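Local coordinates for protein transaminase (Arthrobacter sp., PDB 5G2P) that probably transfers amino groups between substrates with S-selectivity, using pyridoxal-5'-phosphate as its cofactor, at residues 267-272 with 293-298; 115-120 with 307-312; 145-150 with 238-243. One frame throughout, in Å; residues are numbered along the deposited sequence.

In the fold
All three contacts reach the same PLP, and contacts 1 and 2 share one sheet. Strands 293-296 and 308-313 are antiparallel neighbours in it, probably hydrogen-bonded between Met296 N and Ala309 O (2.7 Å), and the centres of the two contacts lie about 9 Å apart. Contact 1 carries the lysine joined to the cofactor and the aspartate beside its ring nitrogen; contact 2 ends near the phosphate. Contact 3, two loops about 11 Å from contact 1 between centres, reaches it where His149 ND1 probably bonds to Asp269 OD2 (2.6 Å). Contacts 2 and 3 do not touch, their nearest atoms being about 8 Å apart.

Contact 1: residues 267-272 with 293-298; sequences ISDEVL and IITMGK. With PLP (pyridoxal-5'-phosphate), chain H.
Asp269 and Thr295 face each other across two parallel strands, 265-269 and 293-296, in the central sheet of a fold type I PLP enzyme, and their side chains cross obliquely on one face. Thr295 OG1 donates to Asp269 OD1 over 2.8 Å, coming from above the carboxylate plane, 60° out of it. Val271 N reaches Asp269 OD1 at 3.1 Å from the opposite face, closing an Asx turn. Threonine fits because its hydroxyl, set between the backbone N and the carbonyl carbon (chi1 55°), leans to the carboxylate while CG2 packs on Ile267 CG2. With OD1 held by two donors, the carboxylate is restrained from turning, and Asp269 OD2 lies 2.8 Å from PLP N1 and is also hydrogen-bonded to His149 ND1.

Beyond the turn, Val271 spreads its two methyls to different partners: CG1 lies 3.6 Å from PLP C4, against the pyridine ring, and CG2 rests on the backbone between Met296 and Gly297. On the side of Ser268 and Ile294, just past the strand end, Glu270 lays its CG 3.6 Å from Ile294 CG2, then bends so that OE2 accepts from Ser268 OG and Tyr284 N; OE1 is hydrogen-bonded to Thr273 OG1 and Gly283 N. The side chains of Ile267 and Ile293 lie side by side in apolar contact.

Lys298 runs its CB and CG past Val271 O, its nearly extended chain spanning the distance to the cofactor. The last torsion bends it (chi4 108°), and NZ is covalently bonded to PLP C4A at 1.5 Å, at the position of the family's internal aldimine.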
loop_
_atom_site.group_PDB
_atom_site.type_symbol
_atom_site.label_atom_id
_atom_site.label_comp_id
_atom_site.label_asym_id
_atom_site.label_seq_id
_atom_site.Cartn_x
_atom_site.Cartn_y
_atom_site.Cartn_z
ATOM N N ILE B 267 17.423 -5.007 -14.309
ATOM C CA ILE B 267 16.616 -6.010 -15.017
ATOM C C ILE B 267 16.367 -5.462 -16.397
ATOM O O ILE B 267 15.723 -4.422 -16.534
ATOM C CB ILE B 267 15.245 -6.223 -14.350
ATOM C CG1 ILE B 267 15.404 -6.746 -12.914
ATOM C CG2 ILE B 267 14.381 -7.185 -15.191
ATOM C CD1 ILE B 267 14.166 -6.476 -12.063
ATOM N N SER B 268 16.874 -6.152 -17.425
ATOM C CA SER B 268 16.533 -5.768 -18.783
ATOM C C SER B 268 15.299 -6.576 -19.147
ATOM O O SER B 268 15.378 -7.784 -19.262
ATOM C CB SER B 268 17.648 -6.100 -19.784
ATOM O OG SER B 268 17.325 -5.526 -21.052
ATOM N N ASP B 269 14.174 -5.908 -19.353
ATOM C CA ASP B 269 12.968 -6.617 -19.756
ATOM C C ASP B 269 13.077 -6.785 -21.263
ATOM O O ASP B 269 12.767 -5.861 -22.025
ATOM C CB ASP B 269 11.711 -5.838 -19.350
ATOM C CG ASP B 269 10.429 -6.519 -19.808
ATOM O OD1 ASP B 269 10.496 -7.577 -20.468
ATOM O OD2 ASP B 269 9.350 -6.001 -19.497
ATOM N N GLU B 270 13.535 -7.970 -21.664
ATOM C CA GLU B 270 13.730 -8.346 -23.076
ATOM C C GLU B 270 12.566 -9.147 -23.666
ATOM O O GLU B 270 12.722 -9.793 -24.696
ATOM C CB GLU B 270 15.028 -9.165 -23.248
ATOM C CG GLU B 270 16.297 -8.396 -22.817
ATOM C CD GLU B 270 16.872 -7.515 -23.935
ATOM O OE1 GLU B 270 16.432 -7.674 -25.106
ATOM O OE2 GLU B 270 17.788 -6.688 -23.662
ATOM N N VAL B 271 11.402 -9.090 -23.050
ATOM C CA VAL B 271 10.234 -9.820 -23.591
ATOM C C VAL B 271 10.007 -9.510 -25.076
ATOM O O VAL B 271 9.833 -10.428 -25.879
ATOM C CB VAL B 271 8.959 -9.597 -22.725
ATOM C CG1 VAL B 271 7.695 -10.108 -23.442
ATOM C CG2 VAL B 271 9.100 -10.351 -21.393
ATOM N N LEU B 272 10.048 -8.230 -25.444
ATOM C CA LEU B 272 9.882 -7.837 -26.837
ATOM C C LEU B 272 11.214 -7.745 -27.617
ATOM O O LEU B 272 11.322 -8.256 -28.755
ATOM C CB LEU B 272 9.083 -6.551 -26.944
ATOM C CG LEU B 272 8.647 -6.090 -28.354
ATOM C CD1 LEU B 272 7.171 -5.684 -28.346
ATOM C CD2 LEU B 272 9.492 -4.910 -28.749
ATOM N N ILE B 293 19.595 -9.486 -14.613
ATOM C CA ILE B 293 18.419 -10.340 -14.837
ATOM C C ILE B 293 17.817 -9.936 -16.184
ATOM O O ILE B 293 17.772 -8.748 -16.499
ATOM C CB ILE B 293 17.333 -10.161 -13.734
ATOM C CG1 ILE B 293 17.868 -10.524 -12.341
ATOM C CG2 ILE B 293 16.114 -11.042 -14.027
ATOM C CD1 ILE B 293 16.933 -10.129 -11.198
ATOM N N ILE B 294 17.365 -10.927 -16.961
ATOM C CA ILE B 294 16.618 -10.685 -18.193
ATOM C C ILE B 294 15.251 -11.355 -18.064
ATOM O O ILE B 294 15.181 -12.474 -17.591
ATOM C CB ILE B 294 17.328 -11.375 -19.397
ATOM C CG1 ILE B 294 18.750 -10.843 -19.588
ATOM C CG2 ILE B 294 16.511 -11.232 -20.681
ATOM C CD1 ILE B 294 19.548 -11.686 -20.606
ATOM N N THR B 295 14.180 -10.687 -18.504
ATOM C CA THR B 295 12.881 -11.334 -18.641
ATOM C C THR B 295 12.603 -11.606 -20.109
ATOM O O THR B 295 12.931 -10.782 -20.979
ATOM C CB THR B 295 11.760 -10.474 -18.032
ATOM O OG1 THR B 295 11.795 -9.162 -18.623
ATOM C CG2 THR B 295 11.953 -10.372 -16.520
ATOM N N MET B 296 11.995 -12.756 -20.384
ATOM C CA MET B 296 11.783 -13.225 -21.758
ATOM C C MET B 296 10.319 -13.675 -21.997
ATOM O O MET B 296 9.619 -14.158 -21.072
ATOM C CB MET B 296 12.739 -14.399 -22.060
ATOM C CG MET B 296 14.229 -14.068 -21.967
ATOM S SD MET B 296 15.202 -15.579 -21.937
ATOM C CE MET B 296 16.892 -14.972 -21.896
ATOM N N GLY B 297 9.871 -13.495 -23.235
ATOM C CA GLY B 297 8.596 -14.031 -23.743
ATOM C C GLY B 297 8.668 -13.896 -25.251
ATOM O O GLY B 297 9.776 -13.840 -25.808
ATOM N N LYS B 298 7.510 -13.849 -25.908
ATOM C CA LYS B 298 7.406 -13.531 -27.363
ATOM C C LYS B 298 8.324 -14.382 -28.243
ATOM O O LYS B 298 8.006 -15.549 -28.543
ATOM C CB LYS B 298 7.539 -11.998 -27.585
ATOM C CG LYS B 298 6.479 -11.176 -26.839
ATOM C CD LYS B 298 6.348 -9.659 -27.134
ATOM C CE LYS B 298 5.061 -9.005 -26.550
ATOM N NZ LYS B 298 5.266 -8.095 -25.391
HETATM N N1 PLP H . 7.283 -6.870 -21.132
HETATM C C2 PLP H . 7.412 -6.316 -22.372
HETATM C C2A PLP H . 8.559 -5.401 -22.716
HETATM C C3 PLP H . 6.384 -6.591 -23.390
HETATM O O3 PLP H . 6.443 -6.099 -24.666
HETATM C C4 PLP H . 5.272 -7.500 -23.047
HETATM C C4A PLP H . 4.339 -7.800 -24.221
HETATM C C5 PLP H . 5.235 -8.026 -21.639
HETATM C C6 PLP H . 6.251 -7.667 -20.752
HETATM C C5A PLP H . 4.152 -8.930 -21.126
HETATM O O4P PLP H . 4.203 -10.207 -21.748
HETATM P P PLP H . 2.823 -11.036 -21.899
HETATM O O1P PLP H . 3.275 -12.290 -22.573
HETATM O O2P PLP H . 2.240 -11.289 -20.524
HETATM O O3P PLP H . 1.868 -10.217 -22.778
HETATM O O HOH W 1 12.203 -12.625 -24.956
#

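Contact 2: residues 115-120 with 307-312; sequences VRFVST and AGAVVV. With PLP (pyridoxal-5'-phosphate), chain H.
The Phe117 ring meets Gly308 O at its edge, near the ring plane, and takes Ala309 CB obliquely, 3.7 Å from CD1. One face carries Val115 CG1 from its own strand, 3.7 Å above the plane and offset toward the rim. The ring stands beside the backbone N (chi1 -70°), and the small methyl of Ala309, its non-hydrogen-bonded partner across the sheet, lets the ring come within contact distance beside it.

These are antiparallel strands of the central sheet of a class III aminotransferase. Arg116 and Val310 form a hydrogen-bonded pair, each N donating to the other's O, and Val118 and Gly308 do the same, with Val118 N to Gly308 O at 2.8 Å. On the face of Val115 and Val311, their CG2 methyls meet at 3.8 Å, branched residues that fill the space between strand and helix. On the opposite face Arg116 touches Val310 CG1 with its CB alone, at 3.7 Å; the extended chain then carries the guanidinium away to a salt bridge with Asp87. Gly308 suits the site where the 115-120 backbone turns off the strand, since a CB here would collide with Thr120 O.

Thr120 ends the segment as the N-cap of helix 121-136, its OG1 accepting from Glu123 N and hydrogen-bonded also to Glu123 OE2 of the second subunit; Thr120 CB is 3.9 Å from PLP O2P, near the phosphate.

Strand 112-118 is outermost in this chain's sheet. Helix 92-105 covers the side of Val115, Phe117 and Val311, where Leu21 of the second subunit also packs on Phe117, whereas helix 121-136 covers Val118 and Val310, and strand 293-296 borders strand 308-313 on its other flank.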
loop_
_atom_site.group_PDB
_atom_site.type_symbol
_atom_site.label_atom_id
_atom_site.label_comp_id
_atom_site.label_asym_id
_atom_site.label_seq_id
_atom_site.Cartn_x
_atom_site.Cartn_y
_atom_site.Cartn_z
ATOM N N VAL B 115 18.203 -20.303 -15.496
ATOM C CA VAL B 115 16.948 -19.921 -16.157
ATOM C C VAL B 115 15.805 -20.521 -15.352
ATOM O O VAL B 115 15.918 -21.628 -14.851
ATOM C CB VAL B 115 16.856 -20.538 -17.571
ATOM C CG1 VAL B 115 15.627 -20.017 -18.326
ATOM C CG2 VAL B 115 18.099 -20.203 -18.348
ATOM N N ARG B 116 14.719 -19.773 -15.211
ATOM C CA ARG B 116 13.447 -20.330 -14.783
ATOM C C ARG B 116 12.483 -20.072 -15.902
ATOM O O ARG B 116 12.345 -18.915 -16.344
ATOM C CB ARG B 116 12.932 -19.669 -13.497
ATOM C CG ARG B 116 11.492 -20.079 -13.132
ATOM C CD ARG B 116 11.174 -19.964 -11.631
ATOM N NE ARG B 116 9.764 -20.274 -11.300
ATOM C CZ ARG B 116 9.256 -21.510 -11.248
ATOM N NH1 ARG B 116 10.032 -22.579 -11.493
ATOM N NH2 ARG B 116 7.962 -21.685 -10.946
ATOM N N PHE B 117 11.806 -21.136 -16.339
ATOM C CA PHE B 117 10.764 -21.036 -17.361
ATOM C C PHE B 117 9.386 -20.876 -16.727
ATOM O O PHE B 117 9.058 -21.568 -15.769
ATOM C CB PHE B 117 10.766 -22.297 -18.237
ATOM C CG PHE B 117 11.981 -22.395 -19.125
ATOM C CD1 PHE B 117 12.124 -21.538 -20.208
ATOM C CD2 PHE B 117 12.999 -23.301 -18.840
ATOM C CE1 PHE B 117 13.245 -21.621 -21.032
ATOM C CE2 PHE B 117 14.132 -23.375 -19.648
ATOM C CZ PHE B 117 14.249 -22.542 -20.747
ATOM N N VAL B 118 8.587 -19.975 -17.294
ATOM C CA VAL B 118 7.175 -19.821 -16.946
ATOM C C VAL B 118 6.373 -19.750 -18.280
ATOM O O VAL B 118 6.877 -20.172 -19.326
ATOM C CB VAL B 118 6.916 -18.585 -16.057
ATOM C CG1 VAL B 118 7.520 -18.775 -14.652
ATOM C CG2 VAL B 118 7.425 -17.301 -16.734
ATOM N N SER B 119 5.138 -19.258 -18.265
ATOM C CA SER B 119 4.299 -19.413 -19.465
ATOM C C SER B 119 4.082 -18.127 -20.235
ATOM O O SER B 119 3.666 -18.206 -21.390
ATOM C CB SER B 119 2.919 -20.023 -19.161
ATOM O OG SER B 119 3.032 -21.371 -18.713
ATOM N N THR B 120 4.324 -16.970 -19.602
ATOM C CA THR B 120 4.051 -15.652 -20.262
ATOM C C THR B 120 5.118 -14.615 -19.899
ATOM O O THR B 120 5.861 -14.828 -18.971
ATOM C CB THR B 120 2.656 -15.083 -19.931
ATOM O OG1 THR B 120 2.615 -14.642 -18.570
ATOM C CG2 THR B 120 1.534 -16.135 -20.182
ATOM N N ALA B 307 5.240 -19.436 -23.643
ATOM C CA ALA B 307 6.448 -19.627 -22.847
ATOM C C ALA B 307 6.989 -18.266 -22.437
ATOM O O ALA B 307 6.947 -17.300 -23.215
ATOM C CB ALA B 307 7.513 -20.404 -23.626
ATOM N N GLY B 308 7.490 -18.207 -21.211
ATOM C CA GLY B 308 8.236 -17.038 -20.696
ATOM C C GLY B 308 9.442 -17.547 -19.940
ATOM O O GLY B 308 9.502 -18.716 -19.619
ATOM N N ALA B 309 10.398 -16.678 -19.628
ATOM C CA ALA B 309 11.560 -17.105 -18.841
ATOM C C ALA B 309 12.232 -15.916 -18.174
ATOM O O ALA B 309 12.090 -14.763 -18.607
ATOM C CB ALA B 309 12.588 -17.869 -19.716
ATOM N N VAL B 310 13.003 -16.230 -17.139
ATOM C CA VAL B 310 13.937 -15.292 -16.557
ATOM C C VAL B 310 15.338 -15.922 -16.571
ATOM O O VAL B 310 15.485 -17.129 -16.324
ATOM C CB VAL B 310 13.465 -14.860 -15.142
ATOM C CG1 VAL B 310 13.460 -16.062 -14.205
ATOM C CG2 VAL B 310 14.395 -13.811 -14.557
ATOM N N VAL B 311 16.347 -15.119 -16.909
ATOM C CA VAL B 311 17.745 -15.484 -16.743
ATOM C C VAL B 311 18.353 -14.632 -15.638
ATOM O O VAL B 311 18.245 -13.414 -15.667
ATOM C CB VAL B 311 18.556 -15.364 -18.058
ATOM C CG1 VAL B 311 20.051 -15.541 -17.784
ATOM C CG2 VAL B 311 18.084 -16.440 -19.011
ATOM N N VAL B 312 18.991 -15.291 -14.663
ATOM C CA VAL B 312 19.624 -14.568 -13.560
ATOM C C VAL B 312 21.145 -14.746 -13.611
ATOM O O VAL B 312 21.648 -15.773 -14.086
ATOM C CB VAL B 312 19.060 -14.960 -12.170
ATOM C CG1 VAL B 312 17.540 -14.673 -12.088
ATOM C CG2 VAL B 312 19.338 -16.428 -11.853
HETATM N N1 PLP H . 7.283 -6.870 -21.132
HETATM C C2 PLP H . 7.412 -6.316 -22.372
HETATM C C2A PLP H . 8.559 -5.401 -22.716
HETATM C C3 PLP H . 6.384 -6.591 -23.390
HETATM O O3 PLP H . 6.443 -6.099 -24.666
HETATM C C4 PLP H . 5.272 -7.500 -23.047
HETATM C C4A PLP H . 4.339 -7.800 -24.221
HETATM C C5 PLP H . 5.235 -8.026 -21.639
HETATM C C6 PLP H . 6.251 -7.667 -20.752
HETATM C C5A PLP H . 4.152 -8.930 -21.126
HETATM O O4P PLP H . 4.203 -10.207 -21.748
HETATM P P PLP H . 2.823 -11.036 -21.899
HETATM O O1P PLP H . 3.275 -12.290 -22.573
HETATM O O2P PLP H . 2.240 -11.289 -20.524
HETATM O O3P PLP H . 1.868 -10.217 -22.778
#

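Contact 3: residues 145-150 with 238-243; sequences EHDYHG and VSQGVG. With PLP (pyridoxal-5'-phosphate), chain H.
Gln240 NE2 is gripped from both of its N-H directions: Glu145 O and Asp147 OD1 each accept from it at 2.8 Å, and both lie almost in the plane of the amide. These residues belong to two loops that follow strands 140-144 and 231-236 of the PLP-binding domain of a fold type I transaminase. The bond to Asp147 is nearly straight (172°) and uses the anti lone pair of OD1, although the carboxylate and amide planes stand 70° apart. Extended beyond CG, the glutamine is long enough to cross between the loops, and its two-ended amide serves both of them: OE1 accepts from Thr245 OG1 and from water 3, which also touches His146 ND1, while NE2 of that ring is hydrogen-bonded to Asn407.

Fixing Asp147 matters one step further on. Asp147 OD2 accepts from His149 NE2 at 2.7 Å, the donor lying above the carboxylate plane, and is salt-bridged to Arg144. The aspartate is thus a second-shell residue that helps to position the histidine beside the cofactor. A leucine in place of Gln240 takes away the N-H groups that serve Glu145 O and Asp147 OD1, and the carboxylate would probably be less firmly held for His149.

Nearer the cofactor, Val242 CG2 packs 3.7 Å from Tyr148 CD2. Tyr148 swings its ring away from the backbone N (chi1 -177°), bringing an edge to the cofactor, with Tyr148 CE2 3.9 Å from PLP C4, while Gly150 N lies 3.5 Å over one face of the Tyr148 ring. Gly243 has to be small, for a CB would strike His146 O. Instead water 2 joins the loops, donating to His146 O and accepting from Gly243 N, each at 2.8 Å.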
loop_
_atom_site.group_PDB
_atom_site.type_symbol
_atom_site.label_atom_id
_atom_site.label_comp_id
_atom_site.label_asym_id
_atom_site.label_seq_id
_atom_site.Cartn_x
_atom_site.Cartn_y
_atom_site.Cartn_z
ATOM N N GLU B 145 8.491 6.226 -16.776
ATOM C CA GLU B 145 7.488 6.827 -17.647
ATOM C C GLU B 145 7.388 6.093 -19.004
ATOM O O GLU B 145 8.378 5.972 -19.742
ATOM C CB GLU B 145 7.947 8.281 -17.847
ATOM C CG GLU B 145 6.969 9.234 -18.467
ATOM C CD GLU B 145 7.596 10.607 -18.705
ATOM O OE1 GLU B 145 8.809 10.852 -18.394
ATOM O OE2 GLU B 145 6.839 11.451 -19.197
ATOM N N HIS B 146 6.182 5.606 -19.308
ATOM C CA HIS B 146 5.826 4.903 -20.558
ATOM C C HIS B 146 6.341 3.501 -20.731
ATOM O O HIS B 146 6.076 2.899 -21.780
ATOM C CB HIS B 146 6.111 5.723 -21.824
ATOM C CG HIS B 146 5.539 7.086 -21.764
ATOM N ND1 HIS B 146 6.257 8.209 -22.114
ATOM C CD2 HIS B 146 4.338 7.518 -21.314
ATOM C CE1 HIS B 146 5.506 9.277 -21.908
ATOM N NE2 HIS B 146 4.340 8.885 -21.426
ATOM N N ASP B 147 7.025 2.955 -19.718
ATOM C CA ASP B 147 7.362 1.513 -19.727
ATOM C C ASP B 147 6.107 0.627 -19.770
ATOM O O ASP B 147 5.076 0.950 -19.154
ATOM C CB ASP B 147 8.215 1.132 -18.505
ATOM C CG ASP B 147 9.713 1.319 -18.753
ATOM O OD1 ASP B 147 10.073 2.025 -19.734
ATOM O OD2 ASP B 147 10.536 0.762 -17.972
ATOM N N TYR B 148 6.212 -0.492 -20.487
ATOM C CA TYR B 148 5.182 -1.533 -20.427
ATOM C C TYR B 148 5.887 -2.821 -20.011
ATOM O O TYR B 148 6.757 -3.311 -20.743
ATOM C CB TYR B 148 4.479 -1.743 -21.786
ATOM C CG TYR B 148 3.380 -2.766 -21.643
ATOM C CD1 TYR B 148 2.192 -2.423 -20.998
ATOM C CD2 TYR B 148 3.568 -4.101 -22.035
ATOM C CE1 TYR B 148 1.192 -3.351 -20.797
ATOM C CE2 TYR B 148 2.570 -5.044 -21.826
ATOM C CZ TYR B 148 1.391 -4.663 -21.199
ATOM O OH TYR B 148 0.384 -5.567 -20.969
ATOM N N HIS B 149 5.535 -3.365 -18.856
ATOM C CA HIS B 149 6.175 -4.606 -18.404
ATOM C C HIS B 149 5.192 -5.764 -18.183
ATOM O O HIS B 149 5.544 -6.781 -17.556
ATOM C CB HIS B 149 7.014 -4.358 -17.148
ATOM C CG HIS B 149 8.152 -3.402 -17.378
ATOM N ND1 HIS B 149 9.233 -3.721 -18.167
ATOM C CD2 HIS B 149 8.374 -2.139 -16.931
ATOM C CE1 HIS B 149 10.076 -2.701 -18.202
ATOM N NE2 HIS B 149 9.585 -1.732 -17.453
ATOM N N GLY B 150 3.979 -5.616 -18.706
ATOM C CA GLY B 150 2.953 -6.648 -18.557
ATOM C C GLY B 150 1.717 -6.192 -17.810
ATOM O O GLY B 150 1.595 -5.025 -17.430
ATOM N N VAL B 238 15.059 -1.751 -23.075
ATOM C CA VAL B 238 16.150 -1.143 -23.842
ATOM C C VAL B 238 15.602 -0.208 -24.947
ATOM O O VAL B 238 16.187 0.839 -25.248
ATOM C CB VAL B 238 17.089 -2.280 -24.343
ATOM C CG1 VAL B 238 17.897 -1.890 -25.554
ATOM C CG2 VAL B 238 17.992 -2.715 -23.201
ATOM N N SER B 239 14.449 -0.576 -25.506
ATOM C CA SER B 239 13.690 0.260 -26.428
ATOM C C SER B 239 12.269 0.015 -25.993
ATOM O O SER B 239 11.808 -1.150 -25.988
ATOM C CB SER B 239 13.874 -0.207 -27.907
ATOM O OG SER B 239 12.851 0.293 -28.766
ATOM N N GLN B 240 11.564 1.089 -25.640
ATOM C CA GLN B 240 10.181 0.962 -25.149
ATOM C C GLN B 240 9.278 0.381 -26.248
ATOM O O GLN B 240 9.217 0.915 -27.375
ATOM C CB GLN B 240 9.688 2.303 -24.654
ATOM C CG GLN B 240 10.245 2.692 -23.297
ATOM C CD GLN B 240 9.715 4.019 -22.815
ATOM O OE1 GLN B 240 9.557 4.945 -23.609
ATOM N NE2 GLN B 240 9.453 4.139 -21.512
ATOM N N GLY B 241 8.610 -0.728 -25.929
ATOM C CA GLY B 241 7.882 -1.500 -26.948
ATOM C C GLY B 241 6.495 -0.923 -27.259
ATOM O O GLY B 241 6.304 -0.226 -28.292
ATOM N N VAL B 242 5.531 -1.212 -26.375
ATOM C CA VAL B 242 4.193 -0.639 -26.494
ATOM C C VAL B 242 4.287 0.892 -26.503
ATOM O O VAL B 242 3.608 1.565 -27.308
ATOM C CB VAL B 242 3.261 -1.118 -25.371
ATOM C CG1 VAL B 242 1.904 -0.406 -25.481
ATOM C CG2 VAL B 242 3.089 -2.656 -25.430
ATOM N N GLY B 243 5.142 1.428 -25.637
ATOM C CA GLY B 243 5.298 2.886 -25.477
ATOM C C GLY B 243 6.030 3.547 -26.649
ATOM O O GLY B 243 6.039 4.769 -26.753
HETATM N N1 PLP H . 7.283 -6.870 -21.132
HETATM C C2 PLP H . 7.412 -6.316 -22.372
HETATM C C2A PLP H . 8.559 -5.401 -22.716
HETATM C C3 PLP H . 6.384 -6.591 -23.390
HETATM O O3 PLP H . 6.443 -6.099 -24.666
HETATM C C4 PLP H . 5.272 -7.500 -23.047
HETATM C C4A PLP H . 4.339 -7.800 -24.221
HETATM C C5 PLP H . 5.235 -8.026 -21.639
HETATM C C6 PLP H . 6.251 -7.667 -20.752
HETATM C C5A PLP H . 4.152 -8.930 -21.126
HETATM O O4P PLP H . 4.203 -10.207 -21.748
HETATM P P PLP H . 2.823 -11.036 -21.899
HETATM O O1P PLP H . 3.275 -12.290 -22.573
HETATM O O2P PLP H . 2.240 -11.289 -20.524
HETATM O O3P PLP H . 1.868 -10.217 -22.778
HETATM O O HOH W 2 6.669 0.699 -23.442
HETATM O O HOH W 3 8.935 7.663 -23.203
#